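Local atomic coordinates of integron cassette protein (Vibrio cholerae, PDB entry 3FY6), a protein that is of unknown function, is encoded by a mobile integron gene cassette, and may use a distinct interaction site of its novel fold. Residues A[9-14]-A[28-33]. Numbering follows the deposited sequence.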
# COMPACT_ATOMS: atom_id res chain seq x y z
N MSE A 9 -9.17 -27.30 8.19
CA MSE A 9 -8.29 -26.67 7.20
C MSE A 9 -9.06 -26.29 5.94
O MSE A 9 -9.80 -27.11 5.39
CB MSE A 9 -7.14 -27.61 6.84
CG MSE A 9 -6.28 -27.15 5.67
SE MSE A 9 -6.93 -27.71 3.91
CE MSE A 9 -5.61 -26.83 2.77
N THR A 10 -8.91 -25.06 5.48
CA THR A 10 -9.61 -24.66 4.27
C THR A 10 -8.77 -23.82 3.33
O THR A 10 -7.74 -23.26 3.72
CB THR A 10 -10.95 -23.95 4.56
OG1 THR A 10 -10.70 -22.57 4.86
CG2 THR A 10 -11.63 -24.60 5.74
N GLU A 11 -9.21 -23.74 2.09
CA GLU A 11 -8.44 -23.09 1.05
C GLU A 11 -9.31 -22.04 0.38
O GLU A 11 -10.46 -22.30 0.04
CB GLU A 11 -7.99 -24.13 0.03
CG GLU A 11 -6.74 -23.77 -0.73
CD GLU A 11 -6.13 -24.96 -1.45
OE1 GLU A 11 -6.79 -25.51 -2.36
OE2 GLU A 11 -4.99 -25.36 -1.11
N VAL A 12 -8.76 -20.85 0.21
CA VAL A 12 -9.47 -19.78 -0.46
C VAL A 12 -8.69 -19.40 -1.72
O VAL A 12 -7.50 -19.12 -1.65
CB VAL A 12 -9.61 -18.56 0.47
CG1 VAL A 12 -10.46 -17.49 -0.18
CG2 VAL A 12 -10.21 -18.99 1.81
N ASN A 13 -9.36 -19.40 -2.87
CA ASN A 13 -8.73 -18.97 -4.10
C ASN A 13 -9.10 -17.53 -4.39
O ASN A 13 -10.27 -17.21 -4.52
CB ASN A 13 -9.12 -19.89 -5.27
CG ASN A 13 -8.30 -21.17 -5.30
OD1 ASN A 13 -7.90 -21.69 -4.27
ND2 ASN A 13 -8.03 -21.67 -6.50
N LEU A 14 -8.11 -16.66 -4.49
CA LEU A 14 -8.35 -15.24 -4.70
C LEU A 14 -7.88 -14.81 -6.09
O LEU A 14 -6.87 -15.30 -6.58
CB LEU A 14 -7.65 -14.42 -3.61
CG LEU A 14 -8.11 -14.68 -2.17
CD1 LEU A 14 -7.26 -13.89 -1.18
CD2 LEU A 14 -9.59 -14.31 -2.02
N ILE A 28 -3.53 -18.56 -3.88
CA ILE A 28 -4.18 -19.60 -3.09
C ILE A 28 -3.83 -19.44 -1.62
O ILE A 28 -2.66 -19.51 -1.23
CB ILE A 28 -3.80 -21.02 -3.58
CG1 ILE A 28 -4.04 -21.13 -5.08
CG2 ILE A 28 -4.63 -22.07 -2.84
CD1 ILE A 28 -3.58 -22.45 -5.67
N VAL A 29 -4.84 -19.18 -0.81
CA VAL A 29 -4.66 -19.05 0.63
C VAL A 29 -5.03 -20.35 1.33
O VAL A 29 -6.17 -20.79 1.26
CB VAL A 29 -5.53 -17.92 1.20
CG1 VAL A 29 -5.21 -17.71 2.67
CG2 VAL A 29 -5.32 -16.63 0.41
N GLU A 30 -4.06 -20.97 2.00
CA GLU A 30 -4.34 -22.16 2.77
C GLU A 30 -4.40 -21.81 4.26
O GLU A 30 -3.41 -21.37 4.83
CB GLU A 30 -3.26 -23.22 2.55
CG GLU A 30 -3.52 -24.17 1.41
CD GLU A 30 -2.74 -25.47 1.55
OE1 GLU A 30 -2.33 -25.80 2.69
OE2 GLU A 30 -2.55 -26.17 0.53
N LEU A 31 -5.56 -22.01 4.86
CA LEU A 31 -5.74 -21.73 6.28
C LEU A 31 -5.69 -23.02 7.08
O LEU A 31 -6.45 -23.94 6.82
CB LEU A 31 -7.09 -21.05 6.53
CG LEU A 31 -7.36 -19.81 5.70
CD1 LEU A 31 -8.75 -19.28 5.96
CD2 LEU A 31 -6.32 -18.75 6.01
N HIS A 32 -4.78 -23.08 8.05
CA HIS A 32 -4.71 -24.18 8.99
C HIS A 32 -4.75 -23.57 10.38
O HIS A 32 -4.55 -22.37 10.54
CB HIS A 32 -3.41 -24.97 8.84
CG HIS A 32 -3.23 -25.61 7.50
ND1 HIS A 32 -3.50 -26.94 7.27
CD2 HIS A 32 -2.81 -25.10 6.31
CE1 HIS A 32 -3.25 -27.23 6.01
NE2 HIS A 32 -2.83 -26.13 5.40
N LYS A 33 -4.98 -24.41 11.38
CA LYS A 33 -5.00 -23.97 12.76
C LYS A 33 -3.67 -23.34 13.18
O LYS A 33 -3.65 -22.29 13.82
CB LYS A 33 -5.36 -25.16 13.67
CG LYS A 33 -4.90 -25.03 15.12
CD LYS A 33 -5.78 -24.08 15.92
CE LYS A 33 -5.89 -24.54 17.37
NZ LYS A 33 -4.60 -25.10 17.88
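Val12 and Val29 face each other across two antiparallel strands of a beta hairpin and form the tight side of this contact. They are a hydrogen-bonded pair. Val12 N reaches Val29 O and Val29 N reaches Val12 O, both at 2.8 Å and nearly straight. Thr10 and Leu31 form the next such pair; their Thr10 N to Leu31 O bond is the more bent of the two, at 149°. Leu14 CD1 lies against Val29 CG2 at 3.7 Å, and Val12 CG2 lies near Leu31 CD1. These apolar side chains are buried on one face of the sheet.

The other face is more polar and opens toward solvent. Glu11 and Glu30 are a non-hydrogen-bonded pair. Their OE2 atoms, Glu11 OE2 and Glu30 OE2, are 3.0 Å apart with no bond between them, and the carboxylate planes are turned 40° from each other. This closeness may favour a proton on one of them. Glu11 CG also packs on Ile28 CG2 at 3.4 Å. His32 NE2 donates to Glu30 OE1 at 2.8 Å. OE1 lies in the His32 ring plane, while the N-H meets it on the anti side, somewhat out of the carboxylate plane. The selenomethionine at Met9 has CG anti to the backbone N (chi1 171°). This sets CG over one face of the His32 ring, toward its rim, but the carbons are modelled too close and the overlap is doubtful in detail. The bend at chi2 then carries CE to the Glu30 carboxylate.

Backbone hydrogen bonds of Ile28 with Ser39 and Glu30 with Glu37 join strand 23-31 to strand 35-40. Tyr35 stacks on His32. Helices 77-89 and 95-114 cover the valine and leucine face, with Phe81, Trp85 and Val98 among the residues packed there.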